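Local coordinates for glideosome-associated protein 50 (Plasmodium falciparum 3D7, PDB 3TGH), which is a component of the glideosome, the complex of parasite gliding and host-cell invasion, and probably helps to anchor it in the inner membrane complex, at residues Q19-I30 with V64-M74; L218-D227 with E241-T249. All blocks are in the same frame, centred on the assembly; numbering follows the deposited sequence.

Contacts 1 and 2 lie on opposite sides of the chain's centre, about 30 Å apart between their centres and about 11 Å between nearest atoms, so neither touches the other. Each is associated with a different one of the two mixed sheets of the phosphoesterase fold. Contact 1, its centre about 18 Å from that of the chain, packs helix 17-32 against the loop leading into strand 75-78 of one sheet; contact 2, its centre about 14 Å from the centre of the chain, joins helix 218-223 and the residues leading into strand 228-231 to a hairpin of the other. Both lie away from His172 and His233, which bind metal cations, although His233 falls in sequence between the two segments of contact 2.

Contact 1: residues Q19-I30 with V64-M74; sequences QILNAKYFKQFI and VYSEEKGDMYM
Lys27 leaves the helix with CG anti to the carbonyl carbon (chi1 -68°) and then runs fully extended, which carries NZ to the main chain of Val64 and Ser66. There it donates to Ser66 O at 2.9 Å and, weakly, to Val64 O at 3.1 Å. Two waters also accept from this ammonium group; one reaches on to Ser66 OG, the other to Glu67 OE1, so the charge meets the carboxylate through water. Met72, bent at chi2 and chi3 (-70° and -77°), folds its thioether back toward the helix: SD lies 3.8 Å from Ile30 CD1, and CE 4.0 Å from Phe26 CD2. Ile30 CG2 is pressed tightly on Met74 CE, 3.4 Å away. Toward the start of the helix, Ala23 CB meets Val64 CG1 at 3.6 Å, while the Tyr65 hydroxyl donates to a water that in turn donates to Gln19 O. The Gln19 amide, held by Leu60 O, stands nearly perpendicular to the Tyr65 ring. Phe26, Ile30 and Met74 also touch Ile38 of strand 37-40, the middle strand of two successive beta-alpha-beta crossovers in the metallophosphoesterase fold.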
# COMPACT_ATOMS: atom_id res chain seq x y z
N GLN A 19 14.56 -11.94 -2.59
CA GLN A 19 13.73 -11.68 -1.41
C GLN A 19 14.59 -11.53 -0.16
O GLN A 19 14.37 -10.62 0.65
CB GLN A 19 12.70 -12.79 -1.17
CG GLN A 19 11.68 -12.43 -0.07
CD GLN A 19 11.10 -13.63 0.68
OE1 GLN A 19 11.71 -14.70 0.75
NE2 GLN A 19 9.93 -13.43 1.29
N ILE A 20 15.55 -12.43 -0.01
CA ILE A 20 16.38 -12.51 1.19
C ILE A 20 17.37 -11.34 1.25
O ILE A 20 17.57 -10.75 2.31
CB ILE A 20 17.16 -13.85 1.23
CG1 ILE A 20 16.20 -15.05 1.20
CG2 ILE A 20 18.05 -13.93 2.48
CD1 ILE A 20 15.18 -15.06 2.32
N LEU A 21 17.99 -11.02 0.11
CA LEU A 21 18.88 -9.87 0.02
C LEU A 21 18.11 -8.58 0.31
O LEU A 21 18.57 -7.73 1.06
CB LEU A 21 19.52 -9.81 -1.37
CG LEU A 21 20.57 -8.72 -1.64
CD1 LEU A 21 21.70 -8.79 -0.62
CD2 LEU A 21 21.10 -8.81 -3.06
N ASN A 22 16.92 -8.46 -0.28
CA ASN A 22 16.07 -7.29 -0.08
C ASN A 22 15.67 -7.13 1.39
O ASN A 22 15.69 -6.02 1.92
CB ASN A 22 14.83 -7.37 -0.98
CG ASN A 22 14.23 -6.02 -1.28
OD1 ASN A 22 14.93 -5.01 -1.34
ND2 ASN A 22 12.91 -5.98 -1.49
N ALA A 23 15.34 -8.24 2.05
CA ALA A 23 14.95 -8.24 3.46
C ALA A 23 16.05 -7.69 4.37
O ALA A 23 15.77 -6.99 5.34
CB ALA A 23 14.56 -9.66 3.90
N LYS A 24 17.30 -7.99 4.03
CA LYS A 24 18.45 -7.49 4.79
C LYS A 24 18.49 -5.96 4.76
O LYS A 24 18.57 -5.32 5.81
CB LYS A 24 19.73 -8.13 4.23
CG LYS A 24 21.05 -7.43 4.56
CD LYS A 24 22.19 -8.05 3.75
CE LYS A 24 23.30 -7.06 3.44
NZ LYS A 24 24.29 -7.65 2.49
N TYR A 25 18.39 -5.38 3.57
CA TYR A 25 18.39 -3.92 3.43
C TYR A 25 17.13 -3.28 4.01
O TYR A 25 17.19 -2.19 4.57
CB TYR A 25 18.59 -3.52 1.97
CG TYR A 25 19.98 -3.82 1.47
CD1 TYR A 25 20.20 -4.73 0.44
CD2 TYR A 25 21.09 -3.21 2.05
CE1 TYR A 25 21.49 -5.02 -0.00
CE2 TYR A 25 22.38 -3.49 1.61
CZ TYR A 25 22.58 -4.38 0.59
OH TYR A 25 23.86 -4.64 0.16
N PHE A 26 15.99 -3.95 3.85
CA PHE A 26 14.72 -3.52 4.41
C PHE A 26 14.84 -3.29 5.91
O PHE A 26 14.48 -2.23 6.41
CB PHE A 26 13.65 -4.58 4.11
CG PHE A 26 12.23 -4.11 4.30
CD1 PHE A 26 11.73 -3.01 3.61
CD2 PHE A 26 11.36 -4.82 5.12
CE1 PHE A 26 10.41 -2.61 3.78
CE2 PHE A 26 10.04 -4.41 5.29
CZ PHE A 26 9.57 -3.31 4.61
N LYS A 27 15.36 -4.29 6.62
CA LYS A 27 15.59 -4.20 8.06
C LYS A 27 16.56 -3.07 8.42
O LYS A 27 16.33 -2.34 9.39
CB LYS A 27 16.13 -5.52 8.60
CG LYS A 27 15.13 -6.68 8.57
CD LYS A 27 15.84 -7.99 8.88
CE LYS A 27 14.95 -9.18 8.66
NZ LYS A 27 15.69 -10.45 8.89
N GLN A 28 17.64 -2.95 7.66
CA GLN A 28 18.66 -1.91 7.89
C GLN A 28 18.05 -0.52 7.81
O GLN A 28 18.26 0.31 8.70
CB GLN A 28 19.79 -2.03 6.87
CG GLN A 28 20.96 -1.07 7.12
CD GLN A 28 21.87 -0.89 5.91
OE1 GLN A 28 21.51 -1.25 4.80
NE2 GLN A 28 23.05 -0.32 6.13
N PHE A 29 17.29 -0.27 6.74
CA PHE A 29 16.67 1.04 6.54
C PHE A 29 15.57 1.33 7.54
O PHE A 29 15.45 2.46 8.01
CB PHE A 29 16.09 1.16 5.12
CG PHE A 29 17.09 1.61 4.10
CD1 PHE A 29 18.03 0.73 3.60
CD2 PHE A 29 17.09 2.91 3.65
CE1 PHE A 29 18.95 1.14 2.65
CE2 PHE A 29 18.01 3.33 2.70
CZ PHE A 29 18.94 2.44 2.20
N ILE A 30 14.75 0.33 7.86
CA ILE A 30 13.68 0.52 8.83
C ILE A 30 14.25 0.98 10.18
O ILE A 30 13.72 1.91 10.80
CB ILE A 30 12.81 -0.74 8.96
CG1 ILE A 30 11.87 -0.83 7.76
CG2 ILE A 30 12.01 -0.73 10.27
CD1 ILE A 30 11.14 -2.13 7.64
N VAL A 64 11.66 -14.41 7.45
CA VAL A 64 12.33 -13.50 6.53
C VAL A 64 12.43 -12.09 7.12
O VAL A 64 13.46 -11.43 6.97
CB VAL A 64 11.61 -13.45 5.16
CG1 VAL A 64 12.25 -12.40 4.23
CG2 VAL A 64 11.62 -14.82 4.50
N TYR A 65 11.37 -11.63 7.78
CA TYR A 65 11.29 -10.23 8.22
C TYR A 65 11.39 -10.06 9.73
O TYR A 65 11.02 -9.01 10.27
CB TYR A 65 10.03 -9.56 7.65
CG TYR A 65 9.98 -9.66 6.14
CD1 TYR A 65 10.81 -8.86 5.34
CD2 TYR A 65 9.14 -10.56 5.51
CE1 TYR A 65 10.79 -8.97 3.95
CE2 TYR A 65 9.11 -10.67 4.12
CZ TYR A 65 9.94 -9.88 3.35
OH TYR A 65 9.91 -10.00 1.99
N SER A 66 11.92 -11.07 10.41
CA SER A 66 12.09 -11.02 11.85
C SER A 66 13.47 -10.46 12.22
O SER A 66 14.43 -10.58 11.46
CB SER A 66 11.90 -12.40 12.49
OG SER A 66 12.88 -13.31 12.03
N GLU A 67 13.53 -9.85 13.40
CA GLU A 67 14.78 -9.34 13.95
C GLU A 67 14.66 -9.34 15.48
O GLU A 67 13.57 -9.25 16.03
CB GLU A 67 15.03 -7.92 13.42
CG GLU A 67 16.43 -7.34 13.71
CD GLU A 67 17.54 -8.01 12.91
OE1 GLU A 67 17.95 -9.13 13.28
OE2 GLU A 67 18.02 -7.40 11.93
N GLU A 68 15.79 -9.45 16.16
CA GLU A 68 15.78 -9.42 17.62
C GLU A 68 15.58 -7.99 18.12
O GLU A 68 15.54 -7.04 17.33
CB GLU A 68 17.06 -10.04 18.18
CG GLU A 68 17.23 -11.52 17.82
CD GLU A 68 16.04 -12.39 18.24
OE1 GLU A 68 15.56 -13.19 17.41
OE2 GLU A 68 15.58 -12.26 19.40
N LYS A 69 15.40 -7.85 19.44
CA LYS A 69 15.24 -6.56 20.10
C LYS A 69 13.95 -5.81 19.71
O LYS A 69 13.78 -4.64 20.04
CB LYS A 69 16.48 -5.67 19.85
CG LYS A 69 16.71 -4.60 20.91
CD LYS A 69 18.06 -3.91 20.74
CE LYS A 69 19.21 -4.73 21.33
NZ LYS A 69 20.47 -3.95 21.40
N GLY A 70 13.04 -6.51 19.03
CA GLY A 70 11.78 -5.93 18.60
C GLY A 70 11.89 -4.86 17.53
O GLY A 70 10.97 -4.07 17.35
N ASP A 71 13.01 -4.84 16.81
CA ASP A 71 13.27 -3.81 15.80
C ASP A 71 12.30 -3.85 14.62
O ASP A 71 12.10 -2.84 13.95
CB ASP A 71 14.71 -3.91 15.27
CG ASP A 71 15.75 -3.46 16.29
OD1 ASP A 71 15.40 -2.82 17.31
OD2 ASP A 71 16.95 -3.76 16.05
N MET A 72 11.70 -5.01 14.35
CA MET A 72 10.71 -5.13 13.27
C MET A 72 9.27 -5.30 13.79
O MET A 72 8.35 -5.56 13.00
CB MET A 72 11.09 -6.29 12.34
CG MET A 72 12.30 -6.01 11.46
SD MET A 72 11.96 -4.77 10.20
CE MET A 72 11.03 -5.77 9.02
N TYR A 73 9.07 -5.14 15.10
CA TYR A 73 7.72 -5.27 15.63
C TYR A 73 6.98 -3.95 15.48
O TYR A 73 7.09 -3.04 16.31
CB TYR A 73 7.71 -5.74 17.09
CG TYR A 73 6.32 -5.99 17.60
CD1 TYR A 73 5.49 -6.93 16.98
CD2 TYR A 73 5.81 -5.30 18.70
CE1 TYR A 73 4.21 -7.17 17.44
CE2 TYR A 73 4.52 -5.54 19.17
CZ TYR A 73 3.72 -6.48 18.53
OH TYR A 73 2.45 -6.73 18.96
N MET A 74 6.23 -3.86 14.38
CA MET A 74 5.45 -2.68 14.02
C MET A 74 4.32 -3.13 13.09
O MET A 74 4.35 -4.26 12.59
CB MET A 74 6.34 -1.67 13.31
CG MET A 74 6.94 -2.18 11.99
SD MET A 74 8.10 -1.00 11.26
CE MET A 74 9.44 -1.08 12.47
O HOH W 1 11.95 -8.91 0.50
O HOH W 2 14.51 -12.93 9.62
O HOH W 3 17.48 -10.86 11.29

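Contact 2: residues L218-D227 with E241-T249; sequences LPLLKDAEVD and EDNDMAHIT
Asp242, facing Lys222 of helix 218-223, opens a two-residue type I' turn, the connection of the beta hairpin formed by strands 237-242 and 245-250. The extended Lys222 chain runs across the carboxylate, with NZ in a long salt bridge to Asp242 OD2 at 3.9 Å. A water tightens the link, accepting from the lysine NZ and donating to Asp242 OD2 at 2.6 Å; the other carboxylate oxygen, OD1, is paired with Lys266. At the turn itself, Asn243 lies beside the end of the lysine chain, and Asp244 brings its backbone near Val226 and Asp227.

Met245 carries most of the apolar contact. Its CG is anti to the backbone N (chi1 -172°) and the chain continues straight to SD before bending at chi3, which sends CE in among the helix side chains. Met245 CE lies 3.6 Å from Leu221 CB, with Lys222 CG and Leu218 CD1 also against it. Val226, brought round by the Schellman motif that ends the helix, borders the same methyl more loosely. Next, Ala246 N donates to Asp227 O at 2.9 Å in a nearly straight bond (171°), extending the parallel pairing of strands 228-231 and 245-250; Met245 CA adds a C-H contact to the same oxygen. The Asp227 side chain sets out away from the hairpin, and its carboxylate is bound by Ile193 N and Lys307. Finally, His247, whose ring also meets Tyr202 edge-to-face, receives the helix at its rim: Leu218 CD1 lies in the imidazole plane, 3.9 Å from His247 CE1.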
# COMPACT_ATOMS: atom_id res chain seq x y z
N LEU A 218 -9.46 6.82 -10.78
CA LEU A 218 -8.67 8.06 -10.83
C LEU A 218 -9.47 9.35 -10.58
O LEU A 218 -8.99 10.23 -9.86
CB LEU A 218 -7.88 8.16 -12.14
CG LEU A 218 -6.93 9.36 -12.26
CD1 LEU A 218 -5.90 9.39 -11.13
CD2 LEU A 218 -6.23 9.34 -13.63
N PRO A 219 -10.68 9.48 -11.16
CA PRO A 219 -11.46 10.69 -10.91
C PRO A 219 -11.80 10.92 -9.44
O PRO A 219 -11.82 12.08 -8.99
CB PRO A 219 -12.74 10.46 -11.73
CG PRO A 219 -12.32 9.52 -12.80
CD PRO A 219 -11.34 8.60 -12.15
N LEU A 220 -12.03 9.85 -8.69
CA LEU A 220 -12.26 9.94 -7.24
C LEU A 220 -11.00 10.41 -6.50
O LEU A 220 -11.09 11.19 -5.54
CB LEU A 220 -12.70 8.60 -6.65
CG LEU A 220 -14.00 7.98 -7.19
CD1 LEU A 220 -14.23 6.64 -6.52
CD2 LEU A 220 -15.20 8.89 -6.99
N LEU A 221 -9.84 9.93 -6.93
CA LEU A 221 -8.58 10.31 -6.30
C LEU A 221 -8.26 11.78 -6.56
O LEU A 221 -7.83 12.50 -5.66
CB LEU A 221 -7.43 9.42 -6.80
CG LEU A 221 -7.57 7.91 -6.63
CD1 LEU A 221 -6.31 7.23 -7.15
CD2 LEU A 221 -7.84 7.52 -5.18
N LYS A 222 -8.49 12.22 -7.80
CA LYS A 222 -8.24 13.62 -8.17
C LYS A 222 -9.21 14.56 -7.45
O LYS A 222 -8.80 15.61 -6.97
CB LYS A 222 -8.35 13.82 -9.69
CG LYS A 222 -7.15 13.31 -10.47
CD LYS A 222 -7.37 13.50 -11.97
CE LYS A 222 -6.19 12.98 -12.78
NZ LYS A 222 -6.53 12.86 -14.23
N ASP A 223 -10.48 14.16 -7.36
CA ASP A 223 -11.49 14.97 -6.66
C ASP A 223 -11.11 15.18 -5.19
O ASP A 223 -11.36 16.25 -4.63
CB ASP A 223 -12.87 14.31 -6.75
CG ASP A 223 -13.90 15.00 -5.87
OD1 ASP A 223 -14.37 16.09 -6.25
OD2 ASP A 223 -14.24 14.45 -4.80
N ALA A 224 -10.50 14.15 -4.58
CA ALA A 224 -10.08 14.23 -3.18
C ALA A 224 -8.65 14.77 -2.97
O ALA A 224 -8.19 14.85 -1.84
CB ALA A 224 -10.21 12.85 -2.51
N GLU A 225 -7.97 15.14 -4.06
CA GLU A 225 -6.61 15.68 -4.00
C GLU A 225 -5.63 14.72 -3.31
O GLU A 225 -4.80 15.13 -2.49
CB GLU A 225 -6.58 17.05 -3.32
CG GLU A 225 -7.46 18.10 -3.99
CD GLU A 225 -7.13 19.50 -3.52
OE1 GLU A 225 -6.03 20.00 -3.87
OE2 GLU A 225 -7.95 20.10 -2.80
N VAL A 226 -5.74 13.44 -3.66
CA VAL A 226 -4.86 12.42 -3.14
C VAL A 226 -3.41 12.71 -3.53
O VAL A 226 -3.13 13.17 -4.64
CB VAL A 226 -5.31 11.03 -3.66
CG1 VAL A 226 -4.22 9.98 -3.48
CG2 VAL A 226 -6.62 10.62 -2.97
N ASP A 227 -2.50 12.45 -2.60
CA ASP A 227 -1.08 12.73 -2.81
C ASP A 227 -0.37 11.60 -3.55
O ASP A 227 0.31 11.84 -4.56
CB ASP A 227 -0.40 12.99 -1.47
CG ASP A 227 -0.93 14.23 -0.78
OD1 ASP A 227 -0.67 15.35 -1.27
OD2 ASP A 227 -1.62 14.09 0.26
N GLU A 241 4.24 11.06 -12.30
CA GLU A 241 3.60 12.21 -11.66
C GLU A 241 2.73 12.94 -12.66
O GLU A 241 3.17 13.27 -13.76
CB GLU A 241 4.63 13.16 -11.05
CG GLU A 241 3.99 14.13 -10.04
CD GLU A 241 4.96 15.14 -9.45
OE1 GLU A 241 6.11 14.76 -9.12
OE2 GLU A 241 4.56 16.32 -9.30
N ASP A 242 1.49 13.20 -12.25
CA ASP A 242 0.47 13.80 -13.10
C ASP A 242 -0.53 14.56 -12.24
O ASP A 242 -1.18 13.97 -11.37
CB ASP A 242 -0.23 12.70 -13.90
CG ASP A 242 -1.48 13.19 -14.61
OD1 ASP A 242 -1.36 13.99 -15.56
OD2 ASP A 242 -2.59 12.77 -14.22
N ASN A 243 -0.66 15.87 -12.47
CA ASN A 243 -1.63 16.72 -11.77
C ASN A 243 -1.46 16.70 -10.24
O ASN A 243 -2.44 16.55 -9.51
CB ASN A 243 -3.07 16.33 -12.15
CG ASN A 243 -3.33 16.38 -13.66
OD1 ASN A 243 -4.16 15.63 -14.18
ND2 ASN A 243 -2.63 17.27 -14.36
N ASP A 244 -0.22 16.85 -9.79
CA ASP A 244 0.12 16.87 -8.35
C ASP A 244 -0.26 15.58 -7.60
O ASP A 244 -0.42 15.60 -6.37
CB ASP A 244 -0.50 18.10 -7.65
CG ASP A 244 -0.06 19.42 -8.28
OD1 ASP A 244 1.17 19.65 -8.38
OD2 ASP A 244 -0.94 20.22 -8.66
N MET A 245 -0.39 14.48 -8.33
CA MET A 245 -0.54 13.16 -7.72
C MET A 245 0.60 12.28 -8.21
O MET A 245 0.88 12.24 -9.40
CB MET A 245 -1.88 12.52 -8.10
CG MET A 245 -2.16 11.23 -7.33
SD MET A 245 -3.68 10.37 -7.79
CE MET A 245 -4.84 11.72 -7.92
N ALA A 246 1.25 11.60 -7.27
CA ALA A 246 2.30 10.66 -7.61
C ALA A 246 1.73 9.24 -7.64
O ALA A 246 1.09 8.79 -6.69
CB ALA A 246 3.44 10.75 -6.61
N HIS A 247 1.98 8.54 -8.74
CA HIS A 247 1.68 7.13 -8.85
C HIS A 247 2.98 6.39 -8.62
O HIS A 247 3.93 6.53 -9.39
CB HIS A 247 1.11 6.82 -10.23
CG HIS A 247 -0.16 7.55 -10.53
ND1 HIS A 247 -1.40 6.95 -10.44
CD2 HIS A 247 -0.39 8.84 -10.88
CE1 HIS A 247 -2.34 7.83 -10.75
NE2 HIS A 247 -1.75 8.99 -11.02
N ILE A 248 3.04 5.61 -7.55
CA ILE A 248 4.25 4.91 -7.20
C ILE A 248 4.02 3.42 -7.35
O ILE A 248 3.09 2.87 -6.74
CB ILE A 248 4.68 5.22 -5.76
CG1 ILE A 248 5.05 6.70 -5.62
CG2 ILE A 248 5.83 4.32 -5.36
CD1 ILE A 248 5.37 7.12 -4.20
N THR A 249 4.85 2.77 -8.16
CA THR A 249 4.89 1.32 -8.22
C THR A 249 6.04 0.83 -7.35
O THR A 249 7.18 1.30 -7.45
CB THR A 249 5.08 0.78 -9.64
OG1 THR A 249 4.12 1.36 -10.51
CG2 THR A 249 4.92 -0.74 -9.64
O HOH W 4 -4.37 11.46 -15.51